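Local atomic coordinates of iron aquisition yersiniabactin synthesis enzyme, YbtT (Escherichia coli, PDB entry 6BA9), a protein that acts as a type II thioesterase of broad specificity that keeps up yersiniabactin production in pathogenic enterobacteria. Residues Met91-Arg101 / Asp168-Tyr177; Pro185-Ser196 / Leu213-Gly224. The protein carries 1 engineered substitution. All blocks are in the same frame, centred on the assembly; numbering follows the deposited sequence.

How the interactions relate
Both contacts belong to the alpha/beta-hydrolase fold, and their centres lie about 16 Å apart. Interaction 1 packs helix 91-105, which follows the nucleophile elbow of this fold, against the end of helix 155-174. Interaction 2 pairs the last two parallel strands of the central sheet. In this fold the loops after such strands usually carry the acid and the histidine of the catalytic triad. The two contacts touch directly. Leu186 CD1 of interaction 2 lies 3.3 Å from Phe97 CE1 of interaction 1, and Leu213 CD2 comes to 4.1 Å from the same Phe97 CE1. Cys100 SG meets Thr188 OG1 at 3.4 Å.

Interaction 1 of 2, residues Met91-Arg101 / Asp168-Tyr177; sequences MGAQVAFETCR and DFYATESYHY
Gln94 of helix 91-101 packs on Tyr175, in the turn just after helix 168-174, within the alpha/beta-hydrolase fold. Helix 91-101 follows the turn that in this fold is the nucleophile elbow. Its axis passes 10.1 Å from that of helix 168-174, at an angle of 61°. Gln94 can be followed outward. CB sits over one face of the Tyr175 ring, a CH-pi contact 4.3 Å from the ring centroid. The extended chain then runs along the ring in the direction opposite to that of the tyrosine side chain. CG and CD pass close to ring atoms CD1 and CE1. At the tip, OE1 accepts a bond from Thr172 OG1 at 2.6 Å, and the hydroxyl stands 34° out of the carbonyl plane. NE2 adds a weak bond to Thr172 O. One firm bond and one weak bond join amide and threonine, consistent with this orientation of the amide. Thr172 also packs on Met91, whose CB is 3.6 Å from OG1. Met91 reaches further, with SD 3.8 Å from Asp168 O.

One turn beyond Gln94, Glu98 collects the two tyrosines of segment 168-177. Its chain bends at CB-CG (chi2 -70°), which brings OE2 to both hydroxyls. Tyr175 OH donates to the anti lone pair of OE2 at 2.7 Å. Tyr177 OH donates to the same oxygen from above the carboxylate plane, also at 2.7 Å. Two phenols on one buried oxygen would probably favour the charged carboxylate. The other oxygen, OE1, forms a salt bridge with Arg101, so both oxygens of the group are paired. Phe97 presents its ring edge to Tyr175 OH and meets Trp209 edge-to-face. Tyr177 OH in turn receives a weak bond from Arg101 NH1 at 2.9 Å.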
loop_
_atom_site.group_PDB
_atom_site.type_symbol
_atom_site.label_atom_id
_atom_site.label_comp_id
_atom_site.label_asym_id
_atom_site.label_seq_id
_atom_site.Cartn_x
_atom_site.Cartn_y
_atom_site.Cartn_z
ATOM N N MET A 91 3.560 1.253 3.858
ATOM C CA MET A 91 4.527 1.319 2.765
ATOM C C MET A 91 3.830 1.303 1.416
ATOM O O MET A 91 4.278 1.949 0.455
ATOM C CB MET A 91 5.466 0.110 2.837
ATOM C CG MET A 91 6.303 -0.142 1.613
ATOM S SD MET A 91 7.319 -1.611 1.871
ATOM C CE MET A 91 8.129 -1.707 0.290
ATOM N N GLY A 92 2.770 0.497 1.293
ATOM C CA GLY A 92 2.086 0.384 0.020
ATOM C C GLY A 92 1.476 1.687 -0.444
ATOM O O GLY A 92 1.340 1.905 -1.646
ATOM N N ALA A 93 1.097 2.567 0.487
ATOM C CA ALA A 93 0.580 3.871 0.073
ATOM C C ALA A 93 1.651 4.692 -0.633
ATOM O O ALA A 93 1.352 5.433 -1.573
ATOM C CB ALA A 93 0.041 4.635 1.281
ATOM N N GLN A 94 2.902 4.577 -0.193
ATOM C CA GLN A 94 3.992 5.304 -0.827
ATOM C C GLN A 94 4.198 4.807 -2.246
ATOM O O GLN A 94 4.364 5.598 -3.175
ATOM C CB GLN A 94 5.279 5.147 -0.021
ATOM C CG GLN A 94 5.198 5.610 1.431
ATOM C CD GLN A 94 6.332 5.101 2.271
ATOM O OE1 GLN A 94 6.889 4.032 2.004
ATOM N NE2 GLN A 94 6.678 5.838 3.309
ATOM N N VAL A 95 4.181 3.485 -2.430
ATOM C CA VAL A 95 4.320 2.920 -3.767
ATOM C C VAL A 95 3.135 3.301 -4.644
ATOM O O VAL A 95 3.312 3.666 -5.813
ATOM C CB VAL A 95 4.534 1.397 -3.721
ATOM C CG1 VAL A 95 4.633 0.850 -5.139
ATOM C CG2 VAL A 95 5.802 1.046 -2.943
ATOM N N ALA A 96 1.918 3.229 -4.105
ATOM C CA ALA A 96 0.729 3.580 -4.873
ATOM C C ALA A 96 0.787 5.034 -5.314
ATOM O O ALA A 96 0.472 5.343 -6.468
ATOM C CB ALA A 96 -0.527 3.333 -4.035
ATOM N N PHE A 97 1.189 5.931 -4.416
ATOM C CA PHE A 97 1.341 7.341 -4.757
ATOM C C PHE A 97 2.354 7.540 -5.879
ATOM O O PHE A 97 2.067 8.217 -6.881
ATOM C CB PHE A 97 1.770 8.102 -3.501
ATOM C CG PHE A 97 2.154 9.534 -3.749
ATOM C CD1 PHE A 97 1.220 10.452 -4.176
ATOM C CD2 PHE A 97 3.438 9.955 -3.529
ATOM C CE1 PHE A 97 1.586 11.791 -4.372
ATOM C CE2 PHE A 97 3.803 11.278 -3.722
ATOM C CZ PHE A 97 2.877 12.185 -4.147
ATOM N N GLU A 98 3.551 6.952 -5.740
ATOM C CA GLU A 98 4.585 7.140 -6.758
ATOM C C GLU A 98 4.204 6.480 -8.081
ATOM O O GLU A 98 4.534 7.000 -9.155
ATOM C CB GLU A 98 5.943 6.656 -6.230
ATOM C CG GLU A 98 6.531 7.490 -5.091
ATOM C CD GLU A 98 7.002 8.858 -5.519
ATOM O OE1 GLU A 98 7.187 9.088 -6.740
ATOM O OE2 GLU A 98 7.167 9.710 -4.619
ATOM N N THR A 99 3.483 5.363 -8.028
ATOM C CA THR A 99 2.959 4.743 -9.241
ATOM C C THR A 99 1.944 5.651 -9.914
ATOM O O THR A 99 1.976 5.843 -11.141
ATOM C CB THR A 99 2.328 3.392 -8.893
ATOM O OG1 THR A 99 3.314 2.530 -8.308
ATOM C CG2 THR A 99 1.778 2.695 -10.137
ATOM N N CYS A 100 1.049 6.227 -9.121
ATOM C CA CYS A 100 0.043 7.130 -9.651
ATOM C C CYS A 100 0.697 8.343 -10.282
ATOM O O CYS A 100 0.252 8.808 -11.341
ATOM C CB CYS A 100 -0.913 7.540 -8.527
ATOM S SG CYS A 100 -2.447 8.327 -9.106
ATOM N N ARG A 101 1.770 8.841 -9.673
ATOM C CA ARG A 101 2.523 9.967 -10.231
ATOM C C ARG A 101 3.002 9.640 -11.639
ATOM O O ARG A 101 2.806 10.427 -12.575
ATOM C CB ARG A 101 3.689 10.298 -9.308
ATOM C CG ARG A 101 4.605 11.438 -9.725
ATOM C CD ARG A 101 5.358 12.043 -8.496
ATOM N NE ARG A 101 6.641 12.599 -8.912
ATOM C CZ ARG A 101 7.826 12.325 -8.366
ATOM N NH1 ARG A 101 7.936 11.505 -7.329
ATOM N NH2 ARG A 101 8.921 12.899 -8.861
ATOM N N ASP A 168 12.335 -4.152 2.940
ATOM C CA ASP A 168 11.080 -3.411 2.873
ATOM C C ASP A 168 11.128 -2.193 3.802
ATOM O O ASP A 168 10.749 -1.079 3.417
ATOM C CB ASP A 168 9.888 -4.281 3.298
ATOM C CG ASP A 168 9.527 -5.393 2.316
ATOM O OD1 ASP A 168 10.149 -5.562 1.252
ATOM O OD2 ASP A 168 8.582 -6.143 2.672
ATOM N N PHE A 169 11.555 -2.402 5.057
ATOM C CA PHE A 169 11.574 -1.303 6.017
ATOM C C PHE A 169 12.617 -0.245 5.654
ATOM O O PHE A 169 12.382 0.955 5.865
ATOM C CB PHE A 169 11.709 -1.836 7.443
ATOM C CG PHE A 169 10.392 -2.227 8.052
ATOM C CD1 PHE A 169 9.642 -1.285 8.717
ATOM C CD2 PHE A 169 9.913 -3.515 7.959
ATOM C CE1 PHE A 169 8.421 -1.635 9.268
ATOM C CE2 PHE A 169 8.679 -3.844 8.521
ATOM C CZ PHE A 169 7.972 -2.909 9.164
ATOM N N TYR A 170 13.748 -0.659 5.090
ATOM C CA TYR A 170 14.707 0.329 4.600
ATOM C C TYR A 170 14.092 1.168 3.481
ATOM O O TYR A 170 14.205 2.401 3.481
ATOM C CB TYR A 170 16.023 -0.315 4.154
ATOM C CG TYR A 170 16.978 0.749 3.629
ATOM C CD1 TYR A 170 16.971 1.132 2.287
ATOM C CD2 TYR A 170 17.822 1.420 4.489
ATOM C CE1 TYR A 170 17.784 2.132 1.835
ATOM C CE2 TYR A 170 18.660 2.418 4.033
ATOM C CZ TYR A 170 18.628 2.774 2.722
ATOM O OH TYR A 170 19.451 3.781 2.251
ATOM N N ALA A 171 13.395 0.526 2.547
ATOM C CA ALA A 171 12.750 1.277 1.471
ATOM C C ALA A 171 11.779 2.295 2.032
ATOM O O ALA A 171 11.757 3.456 1.615
ATOM C CB ALA A 171 12.015 0.320 0.539
ATOM N N THR A 172 10.912 1.858 2.946
ATOM C CA THR A 172 9.844 2.732 3.382
ATOM C C THR A 172 10.355 3.848 4.288
ATOM O O THR A 172 9.782 4.939 4.281
ATOM C CB THR A 172 8.717 1.904 4.033
ATOM O OG1 THR A 172 7.542 2.710 4.164
ATOM C CG2 THR A 172 9.072 1.423 5.413
ATOM N N GLU A 173 11.418 3.596 5.072
ATOM C CA GLU A 173 11.940 4.628 5.971
ATOM C C GLU A 173 12.852 5.624 5.255
ATOM O O GLU A 173 12.910 6.807 5.640
ATOM C CB GLU A 173 12.644 3.954 7.159
ATOM C CG GLU A 173 11.654 3.224 8.042
ATOM C CD GLU A 173 12.274 2.478 9.189
ATOM O OE1 GLU A 173 13.522 2.465 9.332
ATOM O OE2 GLU A 173 11.496 1.859 9.935
ATOM N N SER A 174 13.550 5.189 4.213
ATOM C CA SER A 174 14.446 6.081 3.485
ATOM C C SER A 174 13.700 6.956 2.495
ATOM O O SER A 174 14.296 7.892 1.947
ATOM C CB SER A 174 15.543 5.286 2.778
ATOM O OG SER A 174 15.023 4.466 1.752
ATOM N N TYR A 175 12.417 6.679 2.273
ATOM C CA TYR A 175 11.565 7.455 1.378
ATOM C C TYR A 175 11.133 8.732 2.082
ATOM O O TYR A 175 10.418 8.685 3.091
ATOM C CB TYR A 175 10.353 6.608 0.988
ATOM C CG TYR A 175 9.329 7.332 0.148
ATOM C CD1 TYR A 175 8.173 7.840 0.716
ATOM C CD2 TYR A 175 9.520 7.534 -1.206
ATOM C CE1 TYR A 175 7.234 8.493 -0.039
ATOM C CE2 TYR A 175 8.578 8.183 -1.969
ATOM C CZ TYR A 175 7.437 8.669 -1.373
ATOM O OH TYR A 175 6.458 9.329 -2.087
ATOM N N HIS A 176 11.578 9.868 1.556
ATOM C CA HIS A 176 11.326 11.140 2.206
ATOM C C HIS A 176 11.739 12.249 1.259
ATOM O O HIS A 176 12.774 12.144 0.590
ATOM C CB HIS A 176 12.136 11.258 3.501
ATOM C CG HIS A 176 11.949 12.563 4.202
ATOM N ND1 HIS A 176 12.878 13.584 4.130
ATOM C CD2 HIS A 176 10.935 13.025 4.966
ATOM C CE1 HIS A 176 12.445 14.611 4.840
ATOM N NE2 HIS A 176 11.269 14.301 5.356
ATOM N N TYR A 177 10.934 13.301 1.223
ATOM C CA TYR A 177 11.242 14.512 0.479
ATOM C C TYR A 177 11.352 15.686 1.444
ATOM O O TYR A 177 10.665 15.737 2.465
ATOM C CB TYR A 177 10.140 14.843 -0.515
ATOM C CG TYR A 177 9.968 13.859 -1.649
ATOM C CD1 TYR A 177 10.789 13.899 -2.766
ATOM C CD2 TYR A 177 8.952 12.910 -1.620
ATOM C CE1 TYR A 177 10.605 13.009 -3.817
ATOM C CE2 TYR A 177 8.763 12.027 -2.659
ATOM C CZ TYR A 177 9.591 12.068 -3.751
ATOM O OH TYR A 177 9.395 11.183 -4.803
#

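Interaction 2 of 2, residues Pro185-Ser196 / Leu213-Gly224; sequences PLRTPALLLCGS and LSHVTGPVVIDG
The methyls of Leu192, on strand 190-195, and Leu213 meet on one face of the outer pair of strands in the alpha/beta-hydrolase sheet. Strands 190-195 and 216-222 run parallel and form a beta-alpha-beta unit with helix 203-207. Leu192 buries the most surface here. Its CG lies anti to the carbonyl carbon (chi1 -57°), which directs the branch to Val216 and Leu213. CG packs on Val216 CG2 at 3.6 Å, and CD2 reaches Leu213 CD1 at 3.8 Å. Trp209 also touches this leucine. Leu192 faces a beta bulge in strand 216-222. Leu192 N donates to Thr217 O at 3.0 Å, and Leu192 O accepts from Val220 N at 2.9 Å. Gly218 and Pro219 both stand against Leu192, one residue more than regular pairing needs. The backbone angles of Gly218 call for glycine, and the peptide bond to Pro219 is cis. Beyond the bulge the pairing resumes one residue out of step, with Cys194 opposite Val221.

In Leu213, CD1 also touches Ala190 CB, while CD2 turns to Leu186 CB at 4.0 Å. Next to it, Ser214 N bonds to Leu186 O, where Leu186 and Leu213 form a single bridge apart from the main pairing.

His215 comes third. Its ring edge points at Arg187, and ND1 donates to Arg187 O at 3.1 Å. That oxygen lies near the ring plane. His215 O accepts from Ala190 N. At the far end, Ser196 N bonds to Ile222 O, and Ser196 OG accepts from Gly224 N at 3.0 Å.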
loop_
_atom_site.group_PDB
_atom_site.type_symbol
_atom_site.label_atom_id
_atom_site.label_comp_id
_atom_site.label_asym_id
_atom_site.label_seq_id
_atom_site.Cartn_x
_atom_site.Cartn_y
_atom_site.Cartn_z
ATOM N N PRO A 185 1.682 18.741 -7.354
ATOM C CA PRO A 185 0.703 17.883 -6.697
ATOM C C PRO A 185 0.034 16.982 -7.717
ATOM O O PRO A 185 -0.037 17.284 -8.913
ATOM C CB PRO A 185 -0.297 18.878 -6.101
ATOM C CG PRO A 185 -0.215 20.054 -7.006
ATOM C CD PRO A 185 1.219 20.143 -7.440
ATOM N N LEU A 186 -0.447 15.852 -7.239
ATOM C CA LEU A 186 -1.159 14.929 -8.099
ATOM C C LEU A 186 -2.595 15.371 -8.249
ATOM O O LEU A 186 -3.210 15.852 -7.290
ATOM C CB LEU A 186 -1.123 13.528 -7.492
ATOM C CG LEU A 186 0.231 12.827 -7.480
ATOM C CD1 LEU A 186 0.025 11.333 -7.209
ATOM C CD2 LEU A 186 0.970 13.015 -8.795
ATOM N N ARG A 187 -3.126 15.237 -9.460
ATOM C CA ARG A 187 -4.497 15.618 -9.757
ATOM C C ARG A 187 -5.469 14.454 -9.746
ATOM O O ARG A 187 -6.685 14.684 -9.759
ATOM C CB ARG A 187 -4.560 16.350 -11.092
ATOM C CG ARG A 187 -4.011 17.764 -10.987
ATOM C CD ARG A 187 -2.556 17.840 -11.388
ATOM N NE ARG A 187 -1.972 19.158 -11.104
ATOM C CZ ARG A 187 -0.866 19.621 -11.680
ATOM N NH1 ARG A 187 -0.233 18.892 -12.595
ATOM N NH2 ARG A 187 -0.399 20.820 -11.355
ATOM N N THR A 188 -4.985 13.223 -9.704
ATOM C CA THR A 188 -5.891 12.088 -9.603
ATOM C C THR A 188 -6.734 12.222 -8.333
ATOM O O THR A 188 -6.182 12.464 -7.251
ATOM C CB THR A 188 -5.069 10.797 -9.537
ATOM O OG1 THR A 188 -4.366 10.581 -10.777
ATOM C CG2 THR A 188 -5.953 9.576 -9.260
ATOM N N PRO A 189 -8.048 12.017 -8.402
ATOM C CA PRO A 189 -8.866 12.100 -7.185
ATOM C C PRO A 189 -8.412 11.071 -6.164
ATOM O O PRO A 189 -8.160 9.907 -6.499
ATOM C CB PRO A 189 -10.274 11.791 -7.691
ATOM C CG PRO A 189 -10.245 12.225 -9.110
ATOM C CD PRO A 189 -8.877 11.834 -9.601
ATOM N N ALA A 190 -8.320 11.514 -4.915
ATOM C CA ALA A 190 -7.656 10.774 -3.856
ATOM C C ALA A 190 -8.530 10.693 -2.617
ATOM O O ALA A 190 -9.245 11.641 -2.261
ATOM C CB ALA A 190 -6.327 11.404 -3.492
ATOM N N LEU A 191 -8.427 9.547 -1.939
ATOM C CA LEU A 191 -9.078 9.298 -0.669
ATOM C C LEU A 191 -8.017 8.939 0.355
ATOM O O LEU A 191 -7.151 8.095 0.084
ATOM C CB LEU A 191 -10.049 8.135 -0.805
ATOM C CG LEU A 191 -10.688 7.588 0.465
ATOM C CD1 LEU A 191 -11.571 8.658 1.149
ATOM C CD2 LEU A 191 -11.503 6.341 0.148
ATOM N N LEU A 192 -8.078 9.573 1.518
ATOM C CA LEU A 192 -7.189 9.307 2.632
ATOM C C LEU A 192 -7.956 8.528 3.687
ATOM O O LEU A 192 -9.058 8.937 4.084
ATOM C CB LEU A 192 -6.703 10.620 3.249
ATOM C CG LEU A 192 -5.989 11.617 2.332
ATOM C CD1 LEU A 192 -5.567 12.863 3.098
ATOM C CD2 LEU A 192 -4.791 11.002 1.657
ATOM N N LEU A 193 -7.386 7.404 4.121
ATOM C CA LEU A 193 -7.950 6.571 5.168
ATOM C C LEU A 193 -6.966 6.479 6.321
ATOM O O LEU A 193 -5.744 6.403 6.118
ATOM C CB LEU A 193 -8.247 5.163 4.638
ATOM C CG LEU A 193 -9.263 5.040 3.509
ATOM C CD1 LEU A 193 -9.397 3.588 3.110
ATOM C CD2 LEU A 193 -10.609 5.598 3.936
ATOM N N CYS A 194 -7.500 6.473 7.535
ATOM C CA CYS A 194 -6.705 6.203 8.727
ATOM C C CYS A 194 -7.537 5.369 9.691
ATOM O O CYS A 194 -8.757 5.226 9.534
ATOM C CB CYS A 194 -6.169 7.487 9.363
ATOM S SG CYS A 194 -7.446 8.503 10.160
ATOM N N GLY A 195 -6.855 4.812 10.683
ATOM C CA GLY A 195 -7.487 3.955 11.672
ATOM C C GLY A 195 -7.675 4.651 13.009
ATOM O O GLY A 195 -6.778 5.329 13.498
ATOM N N SER A 196 -8.850 4.443 13.610
ATOM C CA SER A 196 -9.165 5.110 14.875
ATOM C C SER A 196 -8.119 4.831 15.942
ATOM O O SER A 196 -7.820 5.703 16.771
ATOM C CB SER A 196 -10.537 4.654 15.383
ATOM O OG SER A 196 -10.608 3.259 15.591
ATOM N N LEU A 213 -1.719 16.551 -2.836
ATOM C CA LEU A 213 -2.871 16.044 -3.570
ATOM C C LEU A 213 -3.850 17.183 -3.809
ATOM O O LEU A 213 -4.367 17.771 -2.852
ATOM C CB LEU A 213 -3.535 14.921 -2.765
ATOM C CG LEU A 213 -2.653 13.720 -2.422
ATOM C CD1 LEU A 213 -3.366 12.799 -1.419
ATOM C CD2 LEU A 213 -2.288 12.959 -3.688
ATOM N N SER A 214 -4.108 17.500 -5.078
ATOM C CA SER A 214 -4.997 18.620 -5.415
ATOM C C SER A 214 -6.477 18.324 -5.219
ATOM O O SER A 214 -7.272 19.264 -5.022
ATOM C CB SER A 214 -4.760 19.034 -6.863
ATOM O OG SER A 214 -3.435 19.495 -6.984
ATOM N N HIS A 215 -6.895 17.066 -5.286
ATOM C CA HIS A 215 -8.307 16.684 -5.272
ATOM C C HIS A 215 -8.427 15.531 -4.290
ATOM O O HIS A 215 -8.239 14.363 -4.663
ATOM C CB HIS A 215 -8.797 16.311 -6.663
ATOM C CG HIS A 215 -8.666 17.434 -7.640
ATOM N ND1 HIS A 215 -7.823 17.380 -8.730
ATOM C CD2 HIS A 215 -9.233 18.662 -7.659
ATOM C CE1 HIS A 215 -7.887 18.528 -9.386
ATOM N NE2 HIS A 215 -8.732 19.319 -8.757
ATOM N N VAL A 216 -8.711 15.841 -3.029
ATOM C CA VAL A 216 -8.543 14.865 -1.961
ATOM C C VAL A 216 -9.681 14.980 -0.964
ATOM O O VAL A 216 -10.145 16.079 -0.643
ATOM C CB VAL A 216 -7.166 15.028 -1.298
ATOM C CG1 VAL A 216 -7.007 16.406 -0.701
ATOM C CG2 VAL A 216 -6.926 13.941 -0.256
ATOM N N THR A 217 -10.134 13.834 -0.486
ATOM C CA THR A 217 -11.150 13.713 0.544
ATOM C C THR A 217 -10.552 12.938 1.700
ATOM O O THR A 217 -9.865 11.931 1.485
ATOM C CB THR A 217 -12.345 12.922 0.021
ATOM O OG1 THR A 217 -12.915 13.583 -1.120
ATOM C CG2 THR A 217 -13.418 12.781 1.114
ATOM N N GLY A 218 -10.846 13.370 2.921
ATOM C CA GLY A 218 -10.400 12.689 4.118
ATOM C C GLY A 218 -9.419 13.496 4.944
ATOM O O GLY A 218 -9.182 14.681 4.672
ATOM N N PRO A 219 -8.812 12.880 5.974
ATOM C CA PRO A 219 -8.932 11.450 6.301
ATOM C C PRO A 219 -10.327 11.014 6.718
ATOM O O PRO A 219 -11.052 11.739 7.421
ATOM C CB PRO A 219 -7.948 11.265 7.469
ATOM C CG PRO A 219 -6.972 12.432 7.349
ATOM C CD PRO A 219 -7.801 13.553 6.803
ATOM N N VAL A 220 -10.715 9.849 6.221
ATOM C CA VAL A 220 -11.890 9.128 6.681
ATOM C C VAL A 220 -11.398 8.058 7.642
ATOM O O VAL A 220 -10.476 7.294 7.318
ATOM C CB VAL A 220 -12.667 8.525 5.496
ATOM C CG1 VAL A 220 -13.796 7.607 5.984
ATOM C CG2 VAL A 220 -13.207 9.644 4.565
ATOM N N VAL A 221 -11.973 8.034 8.841
ATOM C CA VAL A 221 -11.509 7.174 9.927
ATOM C C VAL A 221 -12.255 5.849 9.863
ATOM O O VAL A 221 -13.491 5.807 9.908
ATOM C CB VAL A 221 -11.721 7.853 11.291
ATOM C CG1 VAL A 221 -11.242 6.935 12.427
ATOM C CG2 VAL A 221 -11.002 9.166 11.365
ATOM N N ILE A 222 -11.505 4.765 9.776
ATOM C CA ILE A 222 -12.026 3.413 9.916
ATOM C C ILE A 222 -11.735 2.953 11.344
ATOM O O ILE A 222 -10.619 3.121 11.849
ATOM C CB ILE A 222 -11.392 2.488 8.862
ATOM C CG1 ILE A 222 -11.860 2.945 7.464
ATOM C CG2 ILE A 222 -11.736 1.027 9.151
ATOM C CD1 ILE A 222 -11.299 2.165 6.332
ATOM N N ASP A 223 -12.750 2.423 12.026
ATOM C CA ASP A 223 -12.546 1.950 13.389
ATOM C C ASP A 223 -11.719 0.665 13.363
ATOM O O ASP A 223 -12.149 -0.345 12.799
ATOM C CB ASP A 223 -13.899 1.731 14.073
ATOM C CG ASP A 223 -14.624 3.042 14.376
ATOM O OD1 ASP A 223 -13.974 4.120 14.393
ATOM O OD2 ASP A 223 -15.850 2.999 14.619
ATOM N N GLY A 224 -10.550 0.695 13.982
ATOM C CA GLY A 224 -9.656 -0.445 13.968
ATOM C C GLY A 224 -8.238 -0.037 14.313
ATOM O O GLY A 224 -7.945 1.131 14.581
HETATM O O HOH W 1 -5.364 14.707 -5.824
HETATM O O HOH W 2 -11.620 12.569 -3.662
#